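Local coordinates for integron cassette protein (Vibrio cholerae, PDB 3G1J) that is of unknown function, a small mobile-gene-cassette product whose family belongs to the SH3 clan of compact beta-barrel domains, at residues Y34-G44 and L56-I67. Numbering follows the deposited sequence.
Sequences YERGDVMRFLG and LFFDKNGSERQI
Arg41 and Asp59 form an antiparallel hydrogen-bonded pair, Arg41 N giving to Asp59 O at 2.9 Å and Asp59 N to Arg41 O at 2.8 Å, where strand 39-44 meets strand 56-60 with axes at 135°. Beyond the non-hydrogen-bonded pair Phe42 and Phe58 the register slips by one residue: Leu43 N bonds to Phe57 O and Phe57 N to Gly44 O, a classic beta bulge in which Leu43 and Gly44 stand opposite the single residue Phe57. Strand 56-60 turns back into strand 63-67 through a type I' turn from Lys60 to Ser63, and the carboxylate of Asp59 holds the turn by accepting from Gly62 N, an Asx motif. These strands belong to a five-stranded antiparallel sheet, consistent with the small barrel of the SH3 clan, and the apolar side chains on its Phe42 and Phe58 face point inward. Here the Phe58 ring lies between two neighbours: Met40, a selenomethionine, bends at chi3 (-70°) to set its CE 3.6 Å from the ring centroid, while Phe42 CD1 lies over the opposite face, 3.7 Å from Phe58 CZ. Met40 CE also meets Ile67 CD1 tip to tip, a tight 3.3 Å, and the same CD1 makes a CH-pi contact over one face of Tyr34, 3.8 Å from its centroid. The Tyr34 hydroxyl is hydrogen-bonded to Asp28 OD2, and its ring stacks with Phe26. Nearer the turn of residues 35-38, Asp38 OD2 lies 4.1 Å from Lys60 NZ, too far for a salt bridge, and a water links that oxygen to Arg65 NH1.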
loop_
_atom_site.group_PDB
_atom_site.type_symbol
_atom_site.label_atom_id
_atom_site.label_comp_id
_atom_site.label_asym_id
_atom_site.label_seq_id
_atom_site.Cartn_x
_atom_site.Cartn_y
_atom_site.Cartn_z
ATOM N N TYR A 34 3.529 -5.903 -7.865
ATOM C CA TYR A 34 4.075 -6.440 -6.619
ATOM C C TYR A 34 3.742 -7.919 -6.600
ATOM O O TYR A 34 2.610 -8.307 -6.849
ATOM C CB TYR A 34 3.515 -5.706 -5.395
ATOM C CG TYR A 34 3.730 -4.215 -5.529
ATOM C CD1 TYR A 34 4.834 -3.592 -4.962
ATOM C CD2 TYR A 34 2.857 -3.447 -6.289
ATOM C CE1 TYR A 34 5.046 -2.230 -5.127
ATOM C CE2 TYR A 34 3.058 -2.098 -6.456
ATOM C CZ TYR A 34 4.146 -1.497 -5.876
ATOM O OH TYR A 34 4.322 -0.143 -6.052
ATOM N N GLU A 35 4.754 -8.735 -6.349
ATOM C CA GLU A 35 4.667 -10.167 -6.574
ATOM C C GLU A 35 4.295 -10.931 -5.311
ATOM O O GLU A 35 4.837 -10.683 -4.237
ATOM C CB GLU A 35 6.006 -10.679 -7.122
ATOM C CG GLU A 35 6.011 -12.149 -7.519
ATOM C CD GLU A 35 7.401 -12.649 -7.899
ATOM O OE1 GLU A 35 8.353 -11.837 -7.889
ATOM O OE2 GLU A 35 7.539 -13.855 -8.206
ATOM N N ARG A 36 3.363 -11.872 -5.448
ATOM C CA ARG A 36 3.040 -12.763 -4.344
ATOM C C ARG A 36 4.315 -13.307 -3.703
ATOM O O ARG A 36 5.247 -13.733 -4.400
ATOM C CB ARG A 36 2.159 -13.925 -4.826
ATOM C CG ARG A 36 1.803 -14.907 -3.713
ATOM C CD ARG A 36 0.635 -15.832 -4.081
ATOM N NE ARG A 36 0.975 -16.807 -5.118
ATOM C CZ ARG A 36 0.128 -17.729 -5.572
ATOM N NH1 ARG A 36 -1.097 -17.796 -5.062
ATOM N NH2 ARG A 36 0.505 -18.583 -6.525
ATOM N N GLY A 37 4.356 -13.295 -2.376
ATOM C CA GLY A 37 5.528 -13.760 -1.653
ATOM C C GLY A 37 6.439 -12.639 -1.172
ATOM O O GLY A 37 7.238 -12.822 -0.251
ATOM N N ASP A 38 6.335 -11.481 -1.813
ATOM C CA ASP A 38 7.066 -10.296 -1.374
ATOM C C ASP A 38 6.705 -9.951 0.059
ATOM O O ASP A 38 5.553 -10.083 0.456
ATOM C CB ASP A 38 6.718 -9.109 -2.265
ATOM C CG ASP A 38 7.713 -8.903 -3.366
ATOM O OD1 ASP A 38 8.381 -9.890 -3.749
ATOM O OD2 ASP A 38 7.826 -7.753 -3.842
ATOM N N VAL A 39 7.687 -9.487 0.828
ATOM C CA VAL A 39 7.442 -9.042 2.195
ATOM C C VAL A 39 7.939 -7.611 2.393
ATOM O O VAL A 39 9.058 -7.281 2.014
ATOM C CB VAL A 39 8.122 -9.958 3.211
ATOM C CG1 VAL A 39 7.925 -9.422 4.618
ATOM C CG2 VAL A 39 7.577 -11.385 3.088
HETATM N N MSE A 40 7.087 -6.763 2.962
HETATM C CA MSE A 40 7.387 -5.336 3.126
HETATM C C MSE A 40 6.879 -4.849 4.473
HETATM O O MSE A 40 5.857 -5.330 4.962
HETATM C CB MSE A 40 6.680 -4.515 2.037
HETATM C CG MSE A 40 6.862 -5.035 0.631
HETATM SE SE MSE A 40 6.368 -3.741 -0.733
HETATM C CE MSE A 40 4.355 -3.696 -0.494
ATOM N N ARG A 41 7.558 -3.863 5.061
ATOM C CA ARG A 41 7.071 -3.256 6.302
ATOM C C ARG A 41 6.243 -1.991 6.021
ATOM O O ARG A 41 6.699 -1.096 5.305
ATOM C CB ARG A 41 8.238 -2.935 7.245
ATOM C CG ARG A 41 7.825 -2.196 8.519
ATOM C CD ARG A 41 8.920 -2.223 9.581
ATOM N NE ARG A 41 10.218 -1.883 9.015
ATOM C CZ ARG A 41 10.643 -0.640 8.818
ATOM N NH1 ARG A 41 9.870 0.386 9.145
ATOM N NH2 ARG A 41 11.841 -0.422 8.293
ATOM N N PHE A 42 5.037 -1.914 6.576
ATOM C CA PHE A 42 4.196 -0.730 6.360
ATOM C C PHE A 42 4.749 0.494 7.094
ATOM O O PHE A 42 5.087 0.426 8.276
ATOM C CB PHE A 42 2.745 -0.990 6.788
ATOM C CG PHE A 42 1.780 0.107 6.406
ATOM C CD1 PHE A 42 1.665 0.521 5.082
ATOM C CD2 PHE A 42 0.958 0.703 7.359
ATOM C CE1 PHE A 42 0.754 1.513 4.723
ATOM C CE2 PHE A 42 0.060 1.698 7.012
ATOM C CZ PHE A 42 -0.050 2.104 5.686
ATOM N N LEU A 43 4.825 1.616 6.391
ATOM C CA LEU A 43 5.297 2.867 6.978
ATOM C C LEU A 43 4.155 3.842 7.277
ATOM O O LEU A 43 4.248 4.656 8.196
ATOM C CB LEU A 43 6.292 3.538 6.031
ATOM C CG LEU A 43 7.480 2.697 5.571
ATOM C CD1 LEU A 43 8.344 3.558 4.672
ATOM C CD2 LEU A 43 8.279 2.156 6.760
ATOM N N GLY A 44 3.096 3.789 6.475
ATOM C CA GLY A 44 1.952 4.672 6.663
ATOM C C GLY A 44 1.318 5.046 5.335
ATOM O O GLY A 44 1.855 4.709 4.286
ATOM N N LEU A 56 0.301 4.127 -0.336
ATOM C CA LEU A 56 0.693 3.225 0.732
ATOM C C LEU A 56 2.214 3.112 0.718
ATOM O O LEU A 56 2.787 2.588 -0.228
ATOM C CB LEU A 56 0.054 1.848 0.536
ATOM C CG LEU A 56 -1.471 1.767 0.407
ATOM C CD1 LEU A 56 -1.921 0.309 0.186
ATOM C CD2 LEU A 56 -2.186 2.408 1.602
ATOM N N PHE A 57 2.869 3.627 1.758
ATOM C CA PHE A 57 4.325 3.591 1.822
ATOM C C PHE A 57 4.838 2.369 2.579
ATOM O O PHE A 57 4.371 2.047 3.670
ATOM C CB PHE A 57 4.872 4.863 2.471
ATOM C CG PHE A 57 4.618 6.105 1.673
ATOM C CD1 PHE A 57 3.459 6.839 1.867
ATOM C CD2 PHE A 57 5.536 6.535 0.725
ATOM C CE1 PHE A 57 3.220 7.993 1.134
ATOM C CE2 PHE A 57 5.313 7.691 -0.015
ATOM C CZ PHE A 57 4.154 8.418 0.187
ATOM N N PHE A 58 5.816 1.693 1.988
ATOM C CA PHE A 58 6.357 0.479 2.567
ATOM C C PHE A 58 7.873 0.550 2.515
ATOM O O PHE A 58 8.441 1.223 1.659
ATOM C CB PHE A 58 5.923 -0.759 1.766
ATOM C CG PHE A 58 4.491 -1.197 2.002
ATOM C CD1 PHE A 58 3.457 -0.667 1.242
ATOM C CD2 PHE A 58 4.189 -2.177 2.944
ATOM C CE1 PHE A 58 2.135 -1.066 1.445
ATOM C CE2 PHE A 58 2.866 -2.588 3.146
ATOM C CZ PHE A 58 1.841 -2.031 2.388
ATOM N N ASP A 59 8.525 -0.159 3.425
ATOM C CA ASP A 59 9.948 -0.436 3.270
ATOM C C ASP A 59 10.111 -1.821 2.658
ATOM O O ASP A 59 9.486 -2.775 3.112
ATOM C CB ASP A 59 10.671 -0.383 4.618
ATOM C CG ASP A 59 12.138 -0.746 4.505
ATOM O OD1 ASP A 59 12.975 0.178 4.409
ATOM O OD2 ASP A 59 12.463 -1.954 4.512
ATOM N N LYS A 60 10.938 -1.922 1.619
ATOM C CA LYS A 60 11.311 -3.221 1.066
ATOM C C LYS A 60 12.827 -3.323 0.983
ATOM O O LYS A 60 13.458 -2.598 0.214
ATOM C CB LYS A 60 10.697 -3.448 -0.318
ATOM C CG LYS A 60 11.250 -4.689 -1.008
ATOM C CD LYS A 60 10.309 -5.225 -2.068
ATOM C CE LYS A 60 10.801 -6.567 -2.591
ATOM N NZ LYS A 60 11.176 -7.486 -1.478
ATOM N N ASN A 61 13.403 -4.236 1.762
ATOM C CA ASN A 61 14.858 -4.381 1.848
ATOM C C ASN A 61 15.568 -3.042 2.003
ATOM O O ASN A 61 16.621 -2.816 1.406
ATOM C CB ASN A 61 15.423 -5.128 0.639
ATOM C CG ASN A 61 14.907 -6.550 0.541
ATOM O OD1 ASN A 61 14.368 -7.093 1.502
ATOM N ND2 ASN A 61 15.056 -7.153 -0.628
ATOM N N GLY A 62 14.982 -2.153 2.795
ATOM C CA GLY A 62 15.649 -0.910 3.168
ATOM C C GLY A 62 15.347 0.256 2.242
ATOM O O GLY A 62 15.762 1.389 2.490
ATOM N N SER A 63 14.619 -0.030 1.169
ATOM C CA SER A 63 14.244 0.980 0.194
ATOM C C SER A 63 12.767 1.326 0.315
ATOM O O SER A 63 11.908 0.444 0.430
ATOM C CB SER A 63 14.539 0.484 -1.221
ATOM O OG SER A 63 13.950 1.334 -2.184
ATOM N N GLU A 64 12.475 2.620 0.273
ATOM C CA GLU A 64 11.111 3.100 0.400
ATOM C C GLU A 64 10.349 2.920 -0.904
ATOM O O GLU A 64 10.808 3.344 -1.968
ATOM C CB GLU A 64 11.129 4.567 0.801
ATOM C CG GLU A 64 9.762 5.172 1.031
ATOM C CD GLU A 64 9.879 6.570 1.598
ATOM O OE1 GLU A 64 10.617 6.730 2.594
ATOM O OE2 GLU A 64 9.257 7.497 1.036
ATOM N N ARG A 65 9.201 2.259 -0.822
ATOM C CA ARG A 65 8.332 2.095 -1.972
ATOM C C ARG A 65 7.015 2.841 -1.735
ATOM O O ARG A 65 6.418 2.734 -0.662
ATOM C CB ARG A 65 8.076 0.605 -2.225
ATOM C CG ARG A 65 9.316 -0.288 -2.121
ATOM C CD ARG A 65 10.269 -0.108 -3.305
ATOM N NE ARG A 65 9.569 -0.141 -4.590
ATOM C CZ ARG A 65 9.106 -1.246 -5.174
ATOM N NH1 ARG A 65 9.258 -2.430 -4.591
ATOM N NH2 ARG A 65 8.483 -1.169 -6.345
ATOM N N GLN A 66 6.583 3.622 -2.722
ATOM C CA GLN A 66 5.287 4.283 -2.652
ATOM C C GLN A 66 4.329 3.532 -3.566
ATOM O O GLN A 66 4.464 3.600 -4.786
ATOM C CB GLN A 66 5.380 5.742 -3.111
ATOM C CG GLN A 66 4.049 6.488 -3.032
ATOM C CD GLN A 66 4.126 7.939 -3.480
ATOM O OE1 GLN A 66 3.140 8.669 -3.410
ATOM N NE2 GLN A 66 5.294 8.359 -3.952
ATOM N N ILE A 67 3.366 2.819 -2.989
ATOM C CA ILE A 67 2.363 2.137 -3.796
ATOM C C ILE A 67 1.170 3.047 -4.000
ATOM O O ILE A 67 0.473 3.394 -3.050
ATOM C CB ILE A 67 1.917 0.816 -3.129
ATOM C CG1 ILE A 67 3.158 -0.032 -2.841
ATOM C CG2 ILE A 67 0.896 0.080 -4.010
ATOM C CD1 ILE A 67 2.864 -1.443 -2.371
HETATM O O HOH W 1 7.686 -4.853 -4.820
HETATM O O HOH W 2 11.548 -5.956 3.058
HETATM O O HOH W 3 11.654 -8.660 1.289
#